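Local coordinates for protein polyketide biosynthesis cytochrome P450 PksS (Bacillus subtilis, PDB 4YZR) that acts as a heme-dependent cytochrome P450 monooxygenase in bacillaene biosynthesis, taking dihydrobacillaene as its substrate, at residues L46-D51 with I317-R322; Q128-M133 with K371-I376. All coordinates share one frame; numbering follows the deposited sequence.

Contact 1: residues L46-D51 with I317-R322; sequences LITRYD and IGSANR
Ser319 and Thr48 make the polar part of this contact. The hydroxyl of Ser319 lies 2.9 Å from the Thr48 carbonyl, OG to O, within hydrogen-bonding range, but Gly316 O also competes for that single proton. Chi1 of 58° sets OG between the backbone N and the carbonyl carbon of Ser319, facing the 46-51 backbone. The same OG is in van der Waals contact with Thr48 CB at 3.2 Å. Ala320 N is 3.4 Å from Thr48 O at a poor angle, and is not counted as a bond.

The apolar part is Ala320 against Tyr50: Ala320 CB lies 3.8 Å from Tyr50 CA and 4.2 Å from Tyr50 CB. The Tyr50 ring leaves its backbone with CG anti to N (chi1 -174°), and its CD2 edge meets Ala320 O near the ring plane at 3.4 Å. Phe326 stacks on this ring, and Tyr50 OH bonds to Arg341 O.

Strand 42-47, central in a three-stranded mixed sheet, runs parallel to strand 312-315, which leads into helix 317-320; the contact continues that pairing beyond the strand ends. Asp323 OD2 accepts from Tyr50 N, next to the N-cap Arg49. The polar tie is thus one hydroxyl proton with two possible acceptors, accompanied by van der Waals contact.

Contact 2: residues Q128-M133 with K371-I376; sequences QLLDEM and KRFPDI
Two flat groups on consecutive residues, the Arg372 guanidinium and the Phe373 ring, meet helix 119-133. One face of the guanidinium is covered by Leu130 CB, 3.6 Å above the plane and offset toward the rim; at its edge stands the Asp131 carboxylate. One face of the phenyl ring carries Arg372 CG, 3.7 Å above its centre, so the arginine chain lies over its neighbour's ring. At the ring edge, Leu130 CD2 comes to 3.7 Å from Phe373 CE2, near the plane.

This is the packing of two helix C-terminal regions in the P450 fold: helix 355-372 ends, Phe373 leaves helical geometry, and a type I turn runs to Ile376.

The salt bridge is end-on: NH1 and NH2 of Arg372 both reach Asp131 OD1. NH1 is 2.8 Å from OD1 and is received on the anti lone pair of that oxygen, whereas NH2, at 3.0 Å from OD1, comes from above the carboxylate plane. The two planes are 42° apart. Both bonds are bent, with N-H...O angles of 143° and 135°, as goes with one oxygen serving two nitrogens. Arg372 bends at both chi2 and chi3 to lay the guanidinium against helix 119-133. Glu127, the strongest polar partner of Arg372, binds NH2 and Glu134 binds NH1, so three carboxylates share its charge.

Met133 CB approaches Phe373 CZ obliquely at 4.0 Å, and Met133 also touches Phe145 and Ile141 of helix 141-146.

How the contacts relate
From the N terminus, the chain first passes 46-51, where strand 42-47 gives way to helix 50-58, and then 128-133 at the end of helix 119-133. Contact 1 closes when the chain reaches 317-322, a loop of 265 intervening residues; contact 2 closes at 371-376, after 237. Their segments alternate, so the two loops cross rather than nest. The sites are separate: their centres lie 35 Å apart and their nearest atoms about 20 Å. Contact 1 joins the turn between strand 42-47 and helix 50-58 to helix 317-320, which follows strand 312-315 of the same sheet. Contact 2 joins helix 119-133 to the end of helix 355-372, the next helix after 317-320.

Contact 1: residues L46-D51 with I317-R322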
ATOM      1  N   LEU A  46       2.681 -15.068 -13.681  1.00 11.23           N
ATOM      2  CA  LEU A  46       2.827 -14.959 -12.253  1.00 10.10           C
ATOM      3  C   LEU A  46       4.222 -15.339 -11.866  1.00 12.15           C
ATOM      4  O   LEU A  46       4.640 -16.474 -12.116  1.00 12.66           O
ATOM      5  CB  LEU A  46       1.817 -15.864 -11.538  1.00 11.66           C
ATOM      6  CG  LEU A  46       1.880 -15.871 -10.026  1.00 11.26           C
ATOM      7  CD1 LEU A  46       1.618 -14.483  -9.436  1.00 12.07           C
ATOM      8  CD2 LEU A  46       0.981 -16.978  -9.416  1.00 12.49           C
ATOM      9  N   ILE A  47       4.963 -14.447 -11.173  1.00 10.64           N
ATOM     10  CA  ILE A  47       6.335 -14.636 -10.753  1.00 10.84           C
ATOM     11  C   ILE A  47       6.379 -14.701  -9.253  1.00 11.55           C
ATOM     12  O   ILE A  47       5.972 -13.697  -8.593  1.00 11.58           O
ATOM     13  CB  ILE A  47       7.179 -13.438 -11.287  1.00 11.33           C
ATOM     14  CG1 ILE A  47       6.909 -13.153 -12.760  1.00 12.81           C
ATOM     15  CG2 ILE A  47       8.694 -13.681 -11.022  1.00 11.82           C
ATOM     16  CD1 ILE A  47       7.198 -14.277 -13.719  1.00 13.84           C
ATOM     17  N   THR A  48       6.696 -15.841  -8.645  1.00 10.25           N
ATOM     18  CA  THR A  48       6.590 -16.035  -7.224  1.00 10.36           C
ATOM     19  C   THR A  48       7.804 -16.162  -6.407  1.00 10.40           C
ATOM     20  O   THR A  48       7.757 -16.074  -5.191  1.00 11.40           O
ATOM     21  CB  THR A  48       5.622 -17.165  -6.899  1.00 11.24           C
ATOM     22  OG1 THR A  48       5.907 -18.237  -7.834  1.00 13.01           O
ATOM     23  CG2 THR A  48       4.204 -16.710  -7.140  1.00 11.16           C
ATOM     24  N   ARG A  49       8.966 -16.476  -7.055  1.00 10.87           N
ATOM     25  CA  ARG A  49      10.211 -16.494  -6.309  1.00 10.36           C
ATOM     26  C   ARG A  49      10.886 -15.140  -6.141  1.00  9.41           C
ATOM     27  O   ARG A  49      10.751 -14.303  -7.010  1.00 10.58           O
ATOM     28  CB  ARG A  49      11.243 -17.358  -7.035  1.00 11.95           C
ATOM     29  CG  ARG A  49      10.947 -18.876  -6.962  1.00 13.29           C
ATOM     30  CD  ARG A  49      11.840 -19.609  -8.016  1.00 14.72           C
ATOM     31  NE  ARG A  49      13.276 -19.375  -7.766  1.00 14.86           N
ATOM     32  CZ  ARG A  49      14.075 -20.183  -7.092  1.00 17.96           C
ATOM     33  NH1 ARG A  49      15.343 -19.843  -6.891  1.00 19.48           N
ATOM     34  NH2 ARG A  49      13.630 -21.315  -6.528  1.00 19.97           N
ATOM     35  N   TYR A  50      11.643 -14.970  -5.073  1.00  9.62           N
ATOM     36  CA  TYR A  50      12.298 -13.693  -4.814  1.00  9.47           C
ATOM     37  C   TYR A  50      13.308 -13.372  -5.915  1.00 10.39           C
ATOM     38  O   TYR A  50      13.393 -12.265  -6.417  1.00 10.09           O
ATOM     39  CB  TYR A  50      12.981 -13.735  -3.461  1.00  9.73           C
ATOM     40  CG  TYR A  50      13.581 -12.458  -2.983  1.00  9.62           C
ATOM     41  CD1 TYR A  50      14.832 -12.004  -3.371  1.00  9.86           C
ATOM     42  CD2 TYR A  50      12.911 -11.687  -2.015  1.00 11.08           C
ATOM     43  CE1 TYR A  50      15.405 -10.882  -2.853  1.00 10.38           C
ATOM     44  CE2 TYR A  50      13.496 -10.542  -1.478  1.00 11.46           C
ATOM     45  CZ  TYR A  50      14.751 -10.153  -1.894  1.00 10.03           C
ATOM     46  OH  TYR A  50      15.375  -9.054  -1.329  1.00 11.58           O
ATOM     47  N   ASP A  51      14.146 -14.340  -6.311  1.00 10.94           N
ATOM     48  CA  ASP A  51      15.141 -14.032  -7.303  1.00 10.89           C
ATOM     49  C   ASP A  51      14.530 -13.682  -8.605  1.00 10.26           C
ATOM     50  O   ASP A  51      14.977 -12.702  -9.269  1.00 12.02           O
ATOM     51  CB  ASP A  51      16.154 -15.239  -7.487  1.00 12.05           C
ATOM     52  CG  ASP A  51      15.561 -16.526  -7.908  1.00 14.63           C
ATOM     53  OD1 ASP A  51      14.361 -16.819  -7.847  1.00 15.17           O
ATOM     54  OD2 ASP A  51      16.313 -17.467  -8.370  1.00 17.22           O
ATOM     55  N   ILE A 317       4.741 -10.514  -4.505  1.00  8.64           N
ATOM     56  CA  ILE A 317       5.372 -10.024  -3.259  1.00  8.49           C
ATOM     57  C   ILE A 317       5.197 -10.973  -2.111  1.00  9.43           C
ATOM     58  O   ILE A 317       6.150 -11.268  -1.362  1.00  9.88           O
ATOM     59  CB  ILE A 317       4.829  -8.607  -2.933  1.00  8.35           C
ATOM     60  CG1 ILE A 317       5.256  -7.593  -3.937  1.00  8.92           C
ATOM     61  CG2 ILE A 317       5.296  -8.174  -1.560  1.00  8.71           C
ATOM     62  CD1 ILE A 317       4.700  -6.170  -3.743  1.00 10.26           C
ATOM     63  N   GLY A 318       3.964 -11.433  -1.868  1.00  9.11           N
ATOM     64  CA  GLY A 318       3.695 -12.198  -0.687  1.00  9.34           C
ATOM     65  C   GLY A 318       4.568 -13.482  -0.578  1.00 10.38           C
ATOM     66  O   GLY A 318       5.020 -13.802   0.507  1.00 12.70           O
ATOM     67  N   SER A 319       4.694 -14.167  -1.723  1.00  9.34           N
ATOM     68  CA  SER A 319       5.548 -15.354  -1.706  1.00  9.91           C
ATOM     69  C   SER A 319       6.998 -15.036  -1.792  1.00 10.54           C
ATOM     70  O   SER A 319       7.841 -15.782  -1.239  1.00 10.64           O
ATOM     71  CB  SER A 319       5.098 -16.265  -2.834  1.00 11.83           C
ATOM     72  OG  SER A 319       5.129 -15.718  -4.074  1.00 10.86           O
ATOM     73  N   ALA A 320       7.405 -14.014  -2.510  1.00  8.65           N
ATOM     74  CA  ALA A 320       8.806 -13.656  -2.573  1.00  8.96           C
ATOM     75  C   ALA A 320       9.326 -13.356  -1.181  1.00  9.70           C
ATOM     76  O   ALA A 320      10.437 -13.729  -0.774  1.00  9.15           O
ATOM     77  CB  ALA A 320       8.995 -12.424  -3.429  1.00  9.72           C
ATOM     78  N   ASN A 321       8.483 -12.697  -0.363  1.00  8.45           N
ATOM     79  CA  ASN A 321       8.787 -12.333   1.009  1.00  8.41           C
ATOM     80  C   ASN A 321       8.884 -13.537   1.965  1.00  8.88           C
ATOM     81  O   ASN A 321       9.315 -13.362   3.082  1.00 10.16           O
ATOM     82  CB  ASN A 321       7.741 -11.337   1.498  1.00  8.23           C
ATOM     83  CG  ASN A 321       8.041  -9.962   1.119  1.00  9.01           C
ATOM     84  OD1 ASN A 321       9.118  -9.621   0.631  1.00 10.01           O
ATOM     85  ND2 ASN A 321       7.066  -9.079   1.372  1.00  9.21           N
ATOM     86  N   ARG A 322       8.499 -14.690   1.472  1.00 10.01           N
ATOM     87  CA  ARG A 322       8.582 -15.943   2.230  1.00 11.03           C
ATOM     88  C   ARG A 322       9.510 -16.909   1.563  1.00 12.48           C
ATOM     89  O   ARG A 322       9.425 -18.161   1.809  1.00 14.11           O
ATOM     90  CB  ARG A 322       7.188 -16.555   2.501  1.00 12.46           C
ATOM     91  CG  ARG A 322       6.369 -15.613   3.401  1.00 11.94           C
ATOM     92  CD  ARG A 322       5.005 -16.118   3.628  1.00 15.93           C
ATOM     93  NE  ARG A 322       4.171 -15.158   4.369  1.00 14.84           N
ATOM     94  CZ  ARG A 322       3.327 -15.504   5.298  1.00 15.87           C
ATOM     95  NH1 ARG A 322       3.160 -16.813   5.668  1.00 18.85           N
ATOM     96  NH2 ARG A 322       2.565 -14.600   5.791  1.00 15.81           N
TER

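Contact 2: residues Q128-M133 with K371-I376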
ATOM      1  N   GLN A 128      -5.675  10.179  20.620  1.00 13.35           N
ATOM      2  CA  GLN A 128      -7.070  10.536  20.576  1.00 15.35           C
ATOM      3  C   GLN A 128      -7.926   9.362  20.189  1.00 14.55           C
ATOM      4  O   GLN A 128      -9.014   9.124  20.750  1.00 14.33           O
ATOM      5  CB  GLN A 128      -7.338  11.672  19.566  1.00 18.84           C
ATOM      6  CG  GLN A 128      -8.758  12.081  19.288  1.00 26.27           C
ATOM      7  CD  GLN A 128      -9.523  11.219  18.264  1.00 31.37           C
ATOM      8  OE1 GLN A 128      -9.176  11.194  17.066  1.00 40.35           O
ATOM      9  NE2 GLN A 128     -10.635  10.606  18.691  1.00 39.02           N
ATOM     10  N   LEU A 129      -7.498   8.568  19.208  1.00 12.33           N
ATOM     11  CA  LEU A 129      -8.289   7.418  18.812  1.00 12.73           C
ATOM     12  C   LEU A 129      -8.330   6.400  19.915  1.00 12.40           C
ATOM     13  O   LEU A 129      -9.407   5.768  20.192  1.00 12.80           O
ATOM     14  CB  LEU A 129      -7.746   6.750  17.513  1.00 11.46           C
ATOM     15  CG  LEU A 129      -7.863   7.633  16.291  1.00 11.30           C
ATOM     16  CD1 LEU A 129      -6.986   7.066  15.189  1.00 11.43           C
ATOM     17  CD2 LEU A 129      -9.314   7.738  15.835  1.00 12.24           C
ATOM     18  N   LEU A 130      -7.223   6.187  20.602  1.00 12.27           N
ATOM     19  CA  LEU A 130      -7.122   5.244  21.724  1.00 12.44           C
ATOM     20  C   LEU A 130      -8.016   5.753  22.875  1.00 14.20           C
ATOM     21  O   LEU A 130      -8.613   4.863  23.569  1.00 14.87           O
ATOM     22  CB  LEU A 130      -5.713   5.012  22.145  1.00 13.36           C
ATOM     23  CG  LEU A 130      -4.912   4.249  21.061  1.00 13.15           C
ATOM     24  CD1 LEU A 130      -3.460   4.385  21.347  1.00 16.08           C
ATOM     25  CD2 LEU A 130      -5.276   2.778  20.930  1.00 13.62           C
ATOM     26  N   ASP A 131      -8.104   7.055  23.091  1.00 14.76           N
ATOM     27  CA  ASP A 131      -9.019   7.576  24.188  1.00 16.28           C
ATOM     28  C   ASP A 131     -10.374   7.170  23.890  1.00 15.47           C
ATOM     29  O   ASP A 131     -11.148   6.828  24.828  1.00 18.00           O
ATOM     30  CB  ASP A 131      -8.892   9.097  24.254  1.00 16.74           C
ATOM     31  CG  ASP A 131      -7.578   9.579  24.803  1.00 18.87           C
ATOM     32  OD1 ASP A 131      -6.731   8.839  25.356  1.00 19.08           O
ATOM     33  OD2 ASP A 131      -7.337  10.845  24.650  1.00 23.23           O
ATOM     34  N   GLU A 132     -10.884   7.200  22.705  1.00 13.31           N
ATOM     35  CA  GLU A 132     -12.211   6.776  22.380  1.00 14.69           C
ATOM     36  C   GLU A 132     -12.363   5.329  22.569  1.00 15.72           C
ATOM     37  O   GLU A 132     -13.361   4.860  23.116  1.00 16.49           O
ATOM     38  CB  GLU A 132     -12.653   7.196  20.969  1.00 15.77           C
ATOM     39  CG  GLU A 132     -12.677   8.674  20.784  1.00 20.42           C
ATOM     40  CD  GLU A 132     -13.628   9.397  21.794  1.00 28.88           C
ATOM     41  OE1 GLU A 132     -14.757   8.881  21.985  1.00 27.54           O
ATOM     42  OE2 GLU A 132     -13.205  10.428  22.400  1.00 33.71           O
ATOM     43  N   MET A 133     -11.408   4.527  22.195  1.00 14.07           N
ATOM     44  CA  MET A 133     -11.510   3.092  22.347  1.00 15.05           C
ATOM     45  C   MET A 133     -11.520   2.692  23.811  1.00 15.44           C
ATOM     46  O   MET A 133     -12.222   1.684  24.163  1.00 15.13           O
ATOM     47  CB  MET A 133     -10.263   2.417  21.705  1.00 14.12           C
ATOM     48  CG  MET A 133     -10.330   2.455  20.198  1.00 13.33           C
ATOM     49  SD  MET A 133      -8.718   2.098  19.436  1.00 15.49           S
ATOM     50  CE  MET A 133      -8.487   0.513  19.830  1.00 17.82           C
ATOM     51  N   LYS A 371       0.716  -0.215  24.326  1.00 14.57           N
ATOM     52  CA  LYS A 371       0.943   0.546  25.600  1.00 14.60           C
ATOM     53  C   LYS A 371      -0.392   0.750  26.211  1.00 17.38           C
ATOM     54  O   LYS A 371      -0.574   0.565  27.478  1.00 17.98           O
ATOM     55  CB  LYS A 371       1.621   1.867  25.348  1.00 16.14           C
ATOM     56  CG  LYS A 371       1.881   2.655  26.620  1.00 20.27           C
ATOM     57  CD  LYS A 371       2.700   3.904  26.386  1.00 25.40           C
ATOM     58  CE  LYS A 371       2.983   4.520  27.757  1.00 30.78           C
ATOM     59  NZ  LYS A 371       3.634   5.832  27.552  1.00 39.09           N
ATOM     60  N   ARG A 372      -1.410   1.160  25.457  1.00 15.32           N
ATOM     61  CA  ARG A 372      -2.693   1.489  26.039  1.00 16.23           C
ATOM     62  C   ARG A 372      -3.402   0.238  26.436  1.00 16.24           C
ATOM     63  O   ARG A 372      -4.122   0.257  27.515  1.00 17.72           O
ATOM     64  CB  ARG A 372      -3.581   2.307  25.108  1.00 16.34           C
ATOM     65  CG  ARG A 372      -4.784   2.819  25.836  1.00 17.75           C
ATOM     66  CD  ARG A 372      -4.440   4.046  26.735  1.00 19.53           C
ATOM     67  NE  ARG A 372      -4.011   5.201  25.978  1.00 19.74           N
ATOM     68  CZ  ARG A 372      -4.800   6.196  25.584  1.00 17.17           C
ATOM     69  NH1 ARG A 372      -6.092   6.182  25.836  1.00 20.80           N
ATOM     70  NH2 ARG A 372      -4.356   7.155  24.783  1.00 19.66           N
ATOM     71  N   PHE A 373      -3.360  -0.822  25.672  1.00 14.77           N
ATOM     72  CA  PHE A 373      -4.131  -1.997  25.879  1.00 15.81           C
ATOM     73  C   PHE A 373      -3.240  -3.194  25.959  1.00 16.91           C
ATOM     74  O   PHE A 373      -3.283  -4.022  25.094  1.00 16.60           O
ATOM     75  CB  PHE A 373      -5.219  -2.149  24.806  1.00 15.40           C
ATOM     76  CG  PHE A 373      -6.144  -1.015  24.731  1.00 14.93           C
ATOM     77  CD1 PHE A 373      -7.042  -0.785  25.780  1.00 15.78           C
ATOM     78  CD2 PHE A 373      -6.159  -0.122  23.630  1.00 14.86           C
ATOM     79  CE1 PHE A 373      -7.924   0.270  25.753  1.00 16.07           C
ATOM     80  CE2 PHE A 373      -7.037   0.876  23.567  1.00 15.12           C
ATOM     81  CZ  PHE A 373      -7.945   1.145  24.643  1.00 15.63           C
ATOM     82  N   PRO A 374      -2.507  -3.372  27.064  1.00 19.01           N
ATOM     83  CA  PRO A 374      -1.577  -4.506  27.180  1.00 20.21           C
ATOM     84  C   PRO A 374      -2.260  -5.838  27.137  1.00 20.15           C
ATOM     85  O   PRO A 374      -1.621  -6.833  26.773  1.00 23.66           O
ATOM     86  CB  PRO A 374      -0.914  -4.333  28.561  1.00 22.38           C
ATOM     87  CG  PRO A 374      -1.787  -3.464  29.298  1.00 21.63           C
ATOM     88  CD  PRO A 374      -2.483  -2.532  28.282  1.00 19.38           C
ATOM     89  N   ASP A 375      -3.525  -5.887  27.482  1.00 20.53           N
ATOM     90  CA  ASP A 375      -4.299  -7.140  27.496  1.00 20.42           C
ATOM     91  C   ASP A 375      -5.106  -7.457  26.239  1.00 17.90           C
ATOM     92  O   ASP A 375      -5.927  -8.339  26.144  1.00 19.27           O
ATOM     93  CB  ASP A 375      -5.217  -7.210  28.739  1.00 22.94           C
ATOM     94  CG  ASP A 375      -4.445  -7.176  30.055  1.00 29.37           C
ATOM     95  OD1 ASP A 375      -3.331  -7.682  30.096  1.00 32.86           O
ATOM     96  OD2 ASP A 375      -4.967  -6.593  30.993  1.00 41.21           O
ATOM     97  N   ILE A 376      -4.831  -6.631  25.213  1.00 16.87           N
ATOM     98  CA  ILE A 376      -5.576  -6.826  23.968  1.00 16.80           C
ATOM     99  C   ILE A 376      -5.476  -8.277  23.425  1.00 15.91           C
ATOM    100  O   ILE A 376      -4.395  -8.913  23.482  1.00 17.08           O
ATOM    101  CB  ILE A 376      -5.104  -5.824  22.901  1.00 15.87           C
ATOM    102  CG1 ILE A 376      -5.956  -5.889  21.662  1.00 15.00           C
ATOM    103  CG2 ILE A 376      -3.628  -6.044  22.602  1.00 16.56           C
ATOM    104  CD1 ILE A 376      -5.657  -4.755  20.648  1.00 16.76           C
TER